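Local coordinates for uncharacterized protein LPG1670 (Legionella pneumophila subsp. pneumophila, PDB 5T2X), which is of unknown function but belongs to the DUF5630 family and folds as an all-helical, single-chain protein of Legionella pneumophila, at residues I21-I26 and K54-F59; G102-C107 and E121-S126; Y167-G172 and R205-H210; S193-L198 and G248-T253. One frame throughout, in Å; residues are numbered along the deposited sequence.

Contact 1 of 4, residues I21-I26 and K54-F59; sequences IIENLI and KTITDF
I22 and I26, one turn apart on helix 15-27, close on I56 of helix 54-60, whose CD1 methyl fits between them. I56 CD1 lies 3.5 Å from I22 CG2 and 3.6 Å from I26 CD1, and in both pairs the side chains meet at about a right angle. The same methyl also brushes the start of E23, 3.9 Å from its CG. Two successive turns of I56 (chi1 -56°, chi2 -50°) bring CD1 back toward helix 15-27. I26 spreads over three partners: besides I56, its CD1 sits 3.6 Å from F59 CB, its CG1 lies 4.1 Å above one face of the F59 ring and toward the rim, and its CG2 meets T55 CG2 at 3.8 Å. The axes of the two short helical segments are inclined at 60° and come within 9.2 Å, with E23 and T55 nearest in the backbone. Further out, I22 also touches L38 of helix 31-40 and Y49 of helix 43-52, while I26 touches A34 of helix 31-40. The carboxylate of E23 turns to S53, its OE2 hydrogen-bonded to S53 OG, and that same hydroxyl bonds to I56 N at the start of helix 54-60. No hydrogen bond joins the two segments. Cohesion here is therefore apolar, with S53 providing a polar link between E23 and the first turn of the second helix.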
loop_
_atom_site.group_PDB
_atom_site.type_symbol
_atom_site.label_atom_id
_atom_site.label_comp_id
_atom_site.label_asym_id
_atom_site.label_seq_id
_atom_site.Cartn_x
_atom_site.Cartn_y
_atom_site.Cartn_z
ATOM N N ILE A 21 -2.410 -10.158 -31.624
ATOM C CA ILE A 21 -1.203 -9.732 -32.326
ATOM C C ILE A 21 -0.001 -9.782 -31.391
ATOM O O ILE A 21 1.070 -10.284 -31.754
ATOM C CB ILE A 21 -1.396 -8.326 -32.922
ATOM C CG1 ILE A 21 -2.474 -8.348 -34.006
ATOM C CG2 ILE A 21 -0.081 -7.803 -33.478
ATOM C CD1 ILE A 21 -2.896 -6.972 -34.463
ATOM N N ILE A 22 -0.161 -9.272 -30.168
ATOM C CA ILE A 22 0.945 -9.296 -29.216
ATOM C C ILE A 22 1.138 -10.701 -28.656
ATOM O O ILE A 22 2.269 -11.133 -28.401
ATOM C CB ILE A 22 0.716 -8.261 -28.099
ATOM C CG1 ILE A 22 0.512 -6.871 -28.703
ATOM C CG2 ILE A 22 1.896 -8.238 -27.141
ATOM C CD1 ILE A 22 0.498 -5.759 -27.680
ATOM N N GLU A 23 0.041 -11.439 -28.464
ATOM C CA GLU A 23 0.143 -12.813 -27.979
ATOM C C GLU A 23 0.978 -13.671 -28.921
ATOM O O GLU A 23 1.859 -14.421 -28.482
ATOM C CB GLU A 23 -1.249 -13.422 -27.811
ATOM C CG GLU A 23 -1.984 -13.005 -26.555
ATOM C CD GLU A 23 -3.232 -13.834 -26.332
ATOM O OE1 GLU A 23 -3.432 -14.814 -27.082
ATOM O OE2 GLU A 23 -4.013 -13.512 -25.414
ATOM N N ASN A 24 0.711 -13.578 -30.225
ATOM C CA ASN A 24 1.425 -14.413 -31.185
ATOM C C ASN A 24 2.892 -14.015 -31.286
ATOM O O ASN A 24 3.763 -14.878 -31.442
ATOM C CB ASN A 24 0.748 -14.342 -32.553
ATOM C CG ASN A 24 -0.651 -14.933 -32.542
ATOM O OD1 ASN A 24 -1.009 -15.690 -31.638
ATOM N ND2 ASN A 24 -1.446 -14.593 -33.550
ATOM N N LEU A 25 3.187 -12.715 -31.193
ATOM C CA LEU A 25 4.580 -12.273 -31.210
ATOM C C LEU A 25 5.365 -12.883 -30.056
ATOM O O LEU A 25 6.533 -13.254 -30.218
ATOM C CB LEU A 25 4.650 -10.746 -31.157
ATOM C CG LEU A 25 4.182 -9.991 -32.401
ATOM C CD1 LEU A 25 4.237 -8.488 -32.170
ATOM C CD2 LEU A 25 5.015 -10.384 -33.610
ATOM N N ILE A 26 4.738 -13.000 -28.883
ATOM C CA ILE A 26 5.414 -13.601 -27.738
ATOM C C ILE A 26 5.598 -15.098 -27.952
ATOM O O ILE A 26 6.638 -15.666 -27.599
ATOM C CB ILE A 26 4.636 -13.300 -26.444
ATOM C CG1 ILE A 26 4.555 -11.789 -26.221
ATOM C CG2 ILE A 26 5.292 -13.978 -25.251
ATOM C CD1 ILE A 26 3.723 -11.391 -25.030
ATOM N N LYS A 54 -3.147 -14.420 -20.365
ATOM C CA LYS A 54 -2.072 -15.008 -19.575
ATOM C C LYS A 54 -0.723 -14.843 -20.265
ATOM O O LYS A 54 0.297 -14.658 -19.592
ATOM C CB LYS A 54 -2.362 -16.488 -19.313
ATOM C CG LYS A 54 -1.232 -17.232 -18.618
ATOM C CD LYS A 54 -1.518 -18.723 -18.524
ATOM C CE LYS A 54 -0.321 -19.472 -17.959
ATOM N NZ LYS A 54 0.066 -18.970 -16.611
ATOM N N THR A 55 -0.700 -14.904 -21.600
ATOM C CA THR A 55 0.557 -14.763 -22.327
ATOM C C THR A 55 1.159 -13.376 -22.128
ATOM O O THR A 55 2.375 -13.240 -21.951
ATOM C CB THR A 55 0.339 -15.040 -23.815
ATOM O OG1 THR A 55 -0.197 -16.358 -23.987
ATOM C CG2 THR A 55 1.653 -14.932 -24.576
ATOM N N ILE A 56 0.321 -12.337 -22.141
ATOM C CA ILE A 56 0.829 -10.974 -22.018
ATOM C C ILE A 56 1.355 -10.722 -20.609
ATOM O O ILE A 56 2.463 -10.204 -20.429
ATOM C CB ILE A 56 -0.260 -9.954 -22.397
ATOM C CG1 ILE A 56 -0.794 -10.220 -23.807
ATOM C CG2 ILE A 56 0.276 -8.533 -22.289
ATOM C CD1 ILE A 56 0.265 -10.385 -24.851
ATOM N N THR A 57 0.572 -11.088 -19.590
ATOM C CA THR A 57 0.945 -10.735 -18.222
ATOM C C THR A 57 2.194 -11.484 -17.770
ATOM O O THR A 57 3.043 -10.913 -17.076
ATOM C CB THR A 57 -0.222 -10.992 -17.264
ATOM O OG1 THR A 57 0.186 -10.692 -15.923
ATOM C CG2 THR A 57 -0.692 -12.438 -17.336
ATOM N N ASP A 58 2.336 -12.755 -18.158
ATOM C CA ASP A 58 3.543 -13.493 -17.801
ATOM C C ASP A 58 4.771 -12.874 -18.455
ATOM O O ASP A 58 5.835 -12.777 -17.832
ATOM C CB ASP A 58 3.405 -14.963 -18.201
ATOM C CG ASP A 58 2.308 -15.676 -17.435
ATOM O OD1 ASP A 58 1.880 -15.157 -16.382
ATOM O OD2 ASP A 58 1.880 -16.760 -17.884
ATOM N N PHE A 59 4.637 -12.443 -19.710
ATOM C CA PHE A 59 5.742 -11.775 -20.390
ATOM C C PHE A 59 6.062 -10.436 -19.739
ATOM O O PHE A 59 7.233 -10.060 -19.622
ATOM C CB PHE A 59 5.398 -11.595 -21.870
ATOM C CG PHE A 59 6.451 -10.875 -22.661
ATOM C CD1 PHE A 59 7.641 -11.503 -22.987
ATOM C CD2 PHE A 59 6.241 -9.577 -23.096
ATOM C CE1 PHE A 59 8.610 -10.844 -23.721
ATOM C CE2 PHE A 59 7.205 -8.913 -23.831
ATOM C CZ PHE A 59 8.392 -9.548 -24.145
#

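Contact 2 of 4, residues G102-C107 and E121-S126; sequences GQAAEC and EFLKKS
An antiparallel helical hairpin is formed by helices 91-111 and 117-128, and this contact is part of its interface, with the local axes 8.2 Å apart at 168°. F122 carries most of it. Q103 CB stands over the centre of the F122 ring, 3.5 Å from the centroid and 12° off the ring normal, a CH-pi contact. The amide plane of Q103 is turned 82° from the ring plane. C107 reaches the same ring at its edge: SG is 3.5 Å from F122 CD2, giving a sulfur-aromatic contact one helical turn beyond Q103. Thus the ring receives a methylene on a face and a sulfur at its rim. The small side chain of A104 is consistent with the close approach of the backbones; its CB meets F122 CB at 3.7 Å and L123 CD2 at 3.7 Å, and the CA atoms of A104 and F122 are 5.1 Å apart. Beyond the two segments, S126 OG bonds to G97 O on helix 91-111. L123 and S126 contact both helix 91-111 and helix 132-147, and a salt bridge from K125 to E51 ties helix 117-128 to helix 43-52.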
loop_
_atom_site.group_PDB
_atom_site.type_symbol
_atom_site.label_atom_id
_atom_site.label_comp_id
_atom_site.label_asym_id
_atom_site.label_seq_id
_atom_site.Cartn_x
_atom_site.Cartn_y
_atom_site.Cartn_z
ATOM N N GLY A 102 -5.737 5.982 -8.830
ATOM C CA GLY A 102 -6.125 7.182 -9.551
ATOM C C GLY A 102 -7.504 7.064 -10.170
ATOM O O GLY A 102 -8.275 8.027 -10.183
ATOM N N GLN A 103 -7.835 5.878 -10.691
ATOM C CA GLN A 103 -9.175 5.654 -11.220
ATOM C C GLN A 103 -10.223 5.722 -10.119
ATOM O O GLN A 103 -11.351 6.171 -10.361
ATOM C CB GLN A 103 -9.243 4.305 -11.938
ATOM C CG GLN A 103 -8.390 4.223 -13.195
ATOM C CD GLN A 103 -8.789 5.255 -14.235
ATOM O OE1 GLN A 103 -8.050 6.204 -14.499
ATOM N NE2 GLN A 103 -9.962 5.074 -14.829
ATOM N N ALA A 104 -9.875 5.281 -8.909
ATOM C CA ALA A 104 -10.800 5.402 -7.788
ATOM C C ALA A 104 -11.043 6.862 -7.435
ATOM O O ALA A 104 -12.176 7.253 -7.134
ATOM C CB ALA A 104 -10.265 4.636 -6.577
ATOM N N ALA A 105 -9.991 7.684 -7.476
ATOM C CA ALA A 105 -10.148 9.099 -7.157
ATOM C C ALA A 105 -11.047 9.794 -8.170
ATOM O O ALA A 105 -11.841 10.671 -7.806
ATOM C CB ALA A 105 -8.779 9.773 -7.092
ATOM N N GLU A 106 -10.941 9.414 -9.446
ATOM C CA GLU A 106 -11.817 9.985 -10.463
ATOM C C GLU A 106 -13.260 9.536 -10.272
ATOM O O GLU A 106 -14.187 10.306 -10.548
ATOM C CB GLU A 106 -11.328 9.608 -11.863
ATOM C CG GLU A 106 -9.961 10.166 -12.219
ATOM C CD GLU A 106 -9.561 9.865 -13.652
ATOM O OE1 GLU A 106 -10.425 9.408 -14.427
ATOM O OE2 GLU A 106 -8.381 10.083 -14.004
ATOM N N CYS A 107 -13.472 8.300 -9.812
ATOM C CA CYS A 107 -14.834 7.830 -9.574
ATOM C C CYS A 107 -15.499 8.617 -8.453
ATOM O O CYS A 107 -16.696 8.916 -8.522
ATOM C CB CYS A 107 -14.830 6.335 -9.254
ATOM S SG CYS A 107 -14.572 5.260 -10.681
ATOM N N GLU A 121 -14.736 -0.450 -6.134
ATOM C CA GLU A 121 -14.282 -1.472 -7.070
ATOM C C GLU A 121 -12.849 -1.212 -7.515
ATOM O O GLU A 121 -12.043 -2.144 -7.609
ATOM C CB GLU A 121 -15.230 -1.530 -8.267
ATOM C CG GLU A 121 -14.964 -2.665 -9.240
ATOM C CD GLU A 121 -16.149 -2.938 -10.146
ATOM O OE1 GLU A 121 -17.225 -3.307 -9.626
ATOM O OE2 GLU A 121 -16.013 -2.774 -11.378
ATOM N N PHE A 122 -12.505 0.051 -7.782
ATOM C CA PHE A 122 -11.130 0.371 -8.146
ATOM C C PHE A 122 -10.200 0.307 -6.940
ATOM O O PHE A 122 -9.030 -0.063 -7.082
ATOM C CB PHE A 122 -11.054 1.752 -8.796
ATOM C CG PHE A 122 -11.393 1.756 -10.258
ATOM C CD1 PHE A 122 -10.576 1.115 -11.175
ATOM C CD2 PHE A 122 -12.521 2.412 -10.719
ATOM C CE1 PHE A 122 -10.882 1.121 -12.525
ATOM C CE2 PHE A 122 -12.834 2.423 -12.068
ATOM C CZ PHE A 122 -12.013 1.776 -12.972
ATOM N N LEU A 123 -10.695 0.663 -5.750
ATOM C CA LEU A 123 -9.860 0.578 -4.555
ATOM C C LEU A 123 -9.437 -0.859 -4.282
ATOM O O LEU A 123 -8.300 -1.111 -3.868
ATOM C CB LEU A 123 -10.603 1.159 -3.352
ATOM C CG LEU A 123 -10.677 2.685 -3.251
ATOM C CD1 LEU A 123 -11.446 3.101 -2.008
ATOM C CD2 LEU A 123 -9.285 3.298 -3.245
ATOM N N LYS A 124 -10.335 -1.819 -4.524
ATOM C CA LYS A 124 -10.008 -3.218 -4.278
ATOM C C LYS A 124 -9.073 -3.777 -5.341
ATOM O O LYS A 124 -8.223 -4.619 -5.028
ATOM C CB LYS A 124 -11.292 -4.045 -4.191
ATOM C CG LYS A 124 -12.122 -3.723 -2.957
ATOM C CD LYS A 124 -13.397 -4.542 -2.884
ATOM C CE LYS A 124 -14.191 -4.192 -1.635
ATOM N NZ LYS A 124 -15.476 -4.938 -1.555
ATOM N N LYS A 125 -9.207 -3.331 -6.593
ATOM C CA LYS A 125 -8.218 -3.691 -7.602
ATOM C C LYS A 125 -6.864 -3.076 -7.273
ATOM O O LYS A 125 -5.820 -3.696 -7.498
ATOM C CB LYS A 125 -8.690 -3.251 -8.987
ATOM C CG LYS A 125 -9.997 -3.888 -9.429
ATOM C CD LYS A 125 -10.496 -3.283 -10.730
ATOM C CE LYS A 125 -9.554 -3.584 -11.882
ATOM N NZ LYS A 125 -9.442 -5.046 -12.142
ATOM N N SER A 126 -6.868 -1.855 -6.733
ATOM C CA SER A 126 -5.622 -1.232 -6.301
ATOM C C SER A 126 -5.031 -1.965 -5.102
ATOM O O SER A 126 -3.813 -2.159 -5.025
ATOM C CB SER A 126 -5.865 0.240 -5.971
ATOM O OG SER A 126 -4.662 0.889 -5.603
#

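Contact 3 of 4, residues Y167-G172 and R205-H210; sequences YHWTPG and RKLSEH
L207, S208 and H210 meet W169 and T170 where the chain leaves helix 191-207. At R205, near the end of that helix, the carbonyl oxygen accepts a bond from the backbone N of S208. L207 comes next, its CB 3.6 Å from T170 OG1 and its CD1 4.3 Å from W169 CE3. S208 OG also bonds R205 O, though the 2.5 Å separation is unusually short and its exact length doubtful. S208 N lies 3.2 Å from T170 OG1, but the angle is too poor for a hydrogen bond; that hydroxyl is bonded instead to A204 O and S213 OG. A type I turn from L207 to H210 then delivers the imidazole to the indole. W169 CH2 stands 4.0 Å above the centre of one face of the H210 ring, the six-membered ring of W169 and the H210 ring being inclined at 31°. H210 holds the N-cap position of helix 211-220, with ND1 bonded to Y212 N and NE2 to F273 O, two bonds that fix the turn of its ring. W169 NE1 is likewise bonded, to P87 O, and its ring meets F273 edge-to-face. The start of helix 169-185 is thereby joined to the turn between helices 191-207 and 211-220, with I269 of helix 252-272 packing on W169 and L270 on L207 and H210.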
loop_
_atom_site.group_PDB
_atom_site.type_symbol
_atom_site.label_atom_id
_atom_site.label_comp_id
_atom_site.label_asym_id
_atom_site.label_seq_id
_atom_site.Cartn_x
_atom_site.Cartn_y
_atom_site.Cartn_z
ATOM N N TYR A 167 4.012 -4.719 3.234
ATOM C CA TYR A 167 4.650 -4.208 2.031
ATOM C C TYR A 167 5.169 -2.781 2.132
ATOM O O TYR A 167 5.923 -2.368 1.245
ATOM C CB TYR A 167 3.680 -4.279 0.840
ATOM C CG TYR A 167 3.006 -5.623 0.653
ATOM C CD1 TYR A 167 3.668 -6.675 0.034
ATOM C CD2 TYR A 167 1.701 -5.832 1.079
ATOM C CE1 TYR A 167 3.051 -7.903 -0.145
ATOM C CE2 TYR A 167 1.076 -7.056 0.906
ATOM C CZ TYR A 167 1.756 -8.086 0.292
ATOM O OH TYR A 167 1.139 -9.304 0.116
ATOM N N HIS A 168 4.808 -2.015 3.166
ATOM C CA HIS A 168 5.075 -0.581 3.132
ATOM C C HIS A 168 5.808 -0.068 4.367
ATOM O O HIS A 168 5.728 1.127 4.668
ATOM C CB HIS A 168 3.772 0.187 2.911
ATOM C CG HIS A 168 3.101 -0.158 1.618
ATOM N ND1 HIS A 168 3.613 0.215 0.394
ATOM C CD2 HIS A 168 1.980 -0.871 1.356
ATOM C CE1 HIS A 168 2.828 -0.239 -0.567
ATOM N NE2 HIS A 168 1.830 -0.901 -0.010
ATOM N N TRP A 169 6.519 -0.939 5.081
ATOM C CA TRP A 169 7.580 -0.548 6.026
ATOM C C TRP A 169 7.019 0.419 7.069
ATOM O O TRP A 169 5.998 0.103 7.701
ATOM C CB TRP A 169 8.755 -0.018 5.212
ATOM C CG TRP A 169 9.448 -1.063 4.398
ATOM C CD1 TRP A 169 9.068 -1.537 3.177
ATOM C CD2 TRP A 169 10.650 -1.760 4.744
ATOM N NE1 TRP A 169 9.957 -2.491 2.742
ATOM C CE2 TRP A 169 10.937 -2.646 3.687
ATOM C CE3 TRP A 169 11.509 -1.722 5.846
ATOM C CZ2 TRP A 169 12.049 -3.485 3.699
ATOM C CZ3 TRP A 169 12.611 -2.558 5.857
ATOM C CH2 TRP A 169 12.871 -3.428 4.791
ATOM N N THR A 170 7.637 1.588 7.278
ATOM C CA THR A 170 7.212 2.471 8.364
ATOM C C THR A 170 5.823 3.057 8.138
ATOM O O THR A 170 5.007 3.022 9.075
ATOM C CB THR A 170 8.265 3.565 8.583
ATOM O OG1 THR A 170 9.439 2.991 9.169
ATOM C CG2 THR A 170 7.729 4.666 9.487
ATOM N N PRO A 171 5.483 3.612 6.965
ATOM C CA PRO A 171 4.107 4.104 6.785
ATOM C C PRO A 171 3.053 3.025 6.956
ATOM O O PRO A 171 1.931 3.331 7.381
ATOM C CB PRO A 171 4.120 4.661 5.356
ATOM C CG PRO A 171 5.532 5.029 5.118
ATOM C CD PRO A 171 6.333 3.973 5.814
ATOM N N GLY A 172 3.378 1.770 6.640
ATOM C CA GLY A 172 2.431 0.692 6.876
ATOM C C GLY A 172 2.173 0.464 8.354
ATOM O O GLY A 172 1.023 0.359 8.789
ATOM N N ARG A 205 9.186 2.983 14.071
ATOM C CA ARG A 205 10.378 3.777 14.342
ATOM C C ARG A 205 11.644 2.979 14.056
ATOM O O ARG A 205 12.586 3.497 13.443
ATOM C CB ARG A 205 10.366 4.266 15.789
ATOM C CG ARG A 205 11.448 5.283 16.103
ATOM C CD ARG A 205 11.374 5.734 17.552
ATOM N NE ARG A 205 12.248 6.873 17.814
ATOM C CZ ARG A 205 12.391 7.447 19.004
ATOM N NH1 ARG A 205 11.719 6.988 20.052
ATOM N NH2 ARG A 205 13.209 8.483 19.147
ATOM N N LYS A 206 11.678 1.712 14.480
ATOM C CA LYS A 206 12.849 0.866 14.271
ATOM C C LYS A 206 13.104 0.564 12.800
ATOM O O LYS A 206 14.206 0.130 12.453
ATOM C CB LYS A 206 12.690 -0.438 15.054
ATOM C CG LYS A 206 12.630 -0.232 16.557
ATOM C CD LYS A 206 12.351 -1.525 17.301
ATOM C CE LYS A 206 12.315 -1.277 18.800
ATOM N NZ LYS A 206 13.594 -0.685 19.285
ATOM N N LEU A 207 12.116 0.773 11.932
ATOM C CA LEU A 207 12.299 0.593 10.499
ATOM C C LEU A 207 12.566 1.899 9.767
ATOM O O LEU A 207 12.955 1.864 8.597
ATOM C CB LEU A 207 11.066 -0.084 9.883
ATOM C CG LEU A 207 10.711 -1.496 10.354
ATOM C CD1 LEU A 207 9.458 -1.989 9.648
ATOM C CD2 LEU A 207 11.869 -2.452 10.126
ATOM N N SER A 208 12.386 3.044 10.431
ATOM C CA SER A 208 12.418 4.340 9.763
ATOM C C SER A 208 13.783 4.698 9.187
ATOM O O SER A 208 13.870 5.655 8.410
ATOM C CB SER A 208 11.968 5.434 10.735
ATOM O OG SER A 208 12.801 5.468 11.880
ATOM N N GLU A 209 14.840 3.966 9.539
ATOM C CA GLU A 209 16.175 4.278 9.045
ATOM C C GLU A 209 16.546 3.515 7.782
ATOM O O GLU A 209 17.483 3.919 7.084
ATOM C CB GLU A 209 17.224 3.988 10.126
ATOM C CG GLU A 209 17.028 4.748 11.433
ATOM C CD GLU A 209 17.580 6.164 11.392
ATOM O OE1 GLU A 209 17.574 6.786 10.309
ATOM O OE2 GLU A 209 18.028 6.654 12.450
ATOM N N HIS A 210 15.842 2.430 7.471
ATOM C CA HIS A 210 16.204 1.603 6.330
ATOM C C HIS A 210 15.939 2.338 5.019
ATOM O O HIS A 210 15.017 3.149 4.910
ATOM C CB HIS A 210 15.429 0.286 6.362
ATOM C CG HIS A 210 16.014 -0.783 5.492
ATOM N ND1 HIS A 210 15.898 -0.773 4.119
ATOM C CD2 HIS A 210 16.712 -1.901 5.803
ATOM C CE1 HIS A 210 16.504 -1.835 3.620
ATOM N NE2 HIS A 210 17.006 -2.537 4.621
#

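Contact 4 of 4, residues S193-L198 and G248-T253; sequences SYQEAL and GKIPST
The backbone of 248-253 leaves helix 237-248 through a Schellman motif, with K249 at positive phi (54°), and passes helix 191-207 so closely that the CA atoms of G248 and Y194 are 5.1 Å apart. G248 lies against one face of the Y194 ring: its CA is 3.4 Å from Y194 CG, and its N stands 3.9 Å above the ring plane toward the rim. Without a side chain, this residue lets the main chain come down directly on the tyrosine. Two residues on, I250 points back at the helix and supplies the apolar half of the contact. Its CG1 is anti to the carbonyl carbon (chi1 -52°) and the chain continues extended, carrying CD1 to 3.8 Å from L198 CD2 and 3.9 Å from the Y194 carbonyl oxygen. Q195 runs past on a flank, its CG 4.2 Å from I250 CG1, and its OE1 is hydrogen-bonded to S191 OG. L181 and A184 of helix 169-185 also pack against Y194. L198 extends the apolar surface to I241, T244 and I245 of helix 237-248 and to L255 and I258 of helix 252-272, placing helix 191-207 against both helices that the 248-253 link connects.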
loop_
_atom_site.group_PDB
_atom_site.type_symbol
_atom_site.label_atom_id
_atom_site.label_comp_id
_atom_site.label_asym_id
_atom_site.label_seq_id
_atom_site.Cartn_x
_atom_site.Cartn_y
_atom_site.Cartn_z
ATOM N N SER A 193 -6.080 -2.743 22.371
ATOM C CA SER A 193 -5.881 -1.934 21.174
ATOM C C SER A 193 -4.703 -0.982 21.342
ATOM O O SER A 193 -3.918 -0.785 20.407
ATOM C CB SER A 193 -7.159 -1.165 20.845
ATOM O OG SER A 193 -8.260 -2.047 20.715
ATOM N N TYR A 194 -4.555 -0.389 22.531
ATOM C CA TYR A 194 -3.429 0.509 22.767
ATOM C C TYR A 194 -2.114 -0.258 22.832
ATOM O O TYR A 194 -1.074 0.244 22.389
ATOM C CB TYR A 194 -3.647 1.306 24.049
ATOM C CG TYR A 194 -4.591 2.481 23.902
ATOM C CD1 TYR A 194 -4.245 3.580 23.127
ATOM C CD2 TYR A 194 -5.815 2.501 24.557
ATOM C CE1 TYR A 194 -5.100 4.658 22.994
ATOM C CE2 TYR A 194 -6.675 3.577 24.433
ATOM C CZ TYR A 194 -6.313 4.651 23.650
ATOM O OH TYR A 194 -7.167 5.723 23.522
ATOM N N GLN A 195 -2.137 -1.474 23.383
ATOM C CA GLN A 195 -0.923 -2.283 23.429
ATOM C C GLN A 195 -0.480 -2.690 22.031
ATOM O O GLN A 195 0.720 -2.716 21.736
ATOM C CB GLN A 195 -1.145 -3.515 24.305
ATOM C CG GLN A 195 -1.439 -3.189 25.761
ATOM C CD GLN A 195 -1.879 -4.403 26.552
ATOM O OE1 GLN A 195 -2.588 -4.282 27.551
ATOM N NE2 GLN A 195 -1.460 -5.582 26.108
ATOM N N GLU A 196 -1.436 -3.015 21.155
ATOM C CA GLU A 196 -1.096 -3.307 19.767
ATOM C C GLU A 196 -0.654 -2.053 19.024
ATOM O O GLU A 196 0.193 -2.132 18.128
ATOM C CB GLU A 196 -2.287 -3.957 19.058
ATOM C CG GLU A 196 -2.509 -5.417 19.424
ATOM C CD GLU A 196 -1.474 -6.337 18.805
ATOM O OE1 GLU A 196 -1.030 -6.059 17.671
ATOM O OE2 GLU A 196 -1.101 -7.338 19.451
ATOM N N ALA A 197 -1.215 -0.894 19.379
ATOM C CA ALA A 197 -0.792 0.355 18.755
ATOM C C ALA A 197 0.654 0.681 19.103
ATOM O O ALA A 197 1.418 1.143 18.247
ATOM C CB ALA A 197 -1.713 1.496 19.182
ATOM N N LEU A 198 1.047 0.446 20.357
ATOM C CA LEU A 198 2.411 0.742 20.781
ATOM C C LEU A 198 3.419 -0.121 20.033
ATOM O O LEU A 198 4.450 0.375 19.563
ATOM C CB LEU A 198 2.545 0.538 22.291
ATOM C CG LEU A 198 3.948 0.703 22.880
ATOM C CD1 LEU A 198 4.466 2.113 22.648
ATOM C CD2 LEU A 198 3.952 0.362 24.363
ATOM N N GLY A 248 -3.259 4.536 26.983
ATOM C CA GLY A 248 -3.565 3.124 27.103
ATOM C C GLY A 248 -3.457 2.548 28.493
ATOM O O GLY A 248 -3.855 1.396 28.694
ATOM N N LYS A 249 -2.929 3.314 29.451
ATOM C CA LYS A 249 -2.739 2.841 30.824
ATOM C C LYS A 249 -1.934 1.545 30.845
ATOM O O LYS A 249 -2.158 0.660 31.674
ATOM C CB LYS A 249 -4.081 2.661 31.539
ATOM C CG LYS A 249 -4.936 3.918 31.602
ATOM C CD LYS A 249 -6.214 3.666 32.389
ATOM C CE LYS A 249 -7.078 4.914 32.476
ATOM N NZ LYS A 249 -7.580 5.342 31.143
ATOM N N ILE A 250 -0.993 1.432 29.913
ATOM C CA ILE A 250 -0.177 0.229 29.770
ATOM C C ILE A 250 0.710 0.091 31.000
ATOM O O ILE A 250 1.528 0.980 31.277
ATOM C CB ILE A 250 0.658 0.275 28.481
ATOM C CG1 ILE A 250 -0.239 0.569 27.276
ATOM C CG2 ILE A 250 1.406 -1.036 28.285
ATOM C CD1 ILE A 250 0.511 0.668 25.965
ATOM N N PRO A 251 0.580 -0.989 31.764
ATOM C CA PRO A 251 1.424 -1.161 32.950
ATOM C C PRO A 251 2.882 -1.373 32.573
ATOM O O PRO A 251 3.217 -1.810 31.469
ATOM C CB PRO A 251 0.838 -2.406 33.625
ATOM C CG PRO A 251 0.191 -3.161 32.509
ATOM C CD PRO A 251 -0.348 -2.118 31.572
ATOM N N SER A 252 3.758 -1.052 33.528
ATOM C CA SER A 252 5.195 -1.154 33.303
ATOM C C SER A 252 5.651 -2.589 33.084
ATOM O O SER A 252 6.702 -2.803 32.470
ATOM C CB SER A 252 5.952 -0.547 34.485
ATOM O OG SER A 252 5.489 0.763 34.757
ATOM N N THR A 253 4.893 -3.573 33.574
ATOM C CA THR A 253 5.277 -4.968 33.381
ATOM C C THR A 253 5.165 -5.372 31.917
ATOM O O THR A 253 6.018 -6.103 31.399
ATOM C CB THR A 253 4.410 -5.876 34.252
ATOM O OG1 THR A 253 4.478 -5.440 35.616
ATOM C CG2 THR A 253 4.891 -7.319 34.160
#

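Overall arrangement
Contacts 3 and 4 are buried and share helix 191-207, contact 4 near its beginning and contact 3 at its end, with centres about 21 Å apart; their segments alternate along the chain, and helix 252-272 borders both. Contacts 1 and 2 are partly buried and come earlier in the sequence. Contact 1, centred about 28 Å from the centre of the chain, lies farther out than contact 2, at about 13 Å. Contacts 1 and 2 join helix to helix, steeply crossed in one and nearly antiparallel in the other, whereas contacts 3 and 4 involve chain turns. None has a hydrogen bond between its segments: aliphatic groups dominate contact 1, contacts 2 and 3 turn on aromatic rings, and contact 4 combines glycine main chain on a tyrosine face with an isoleucine packed on the helix.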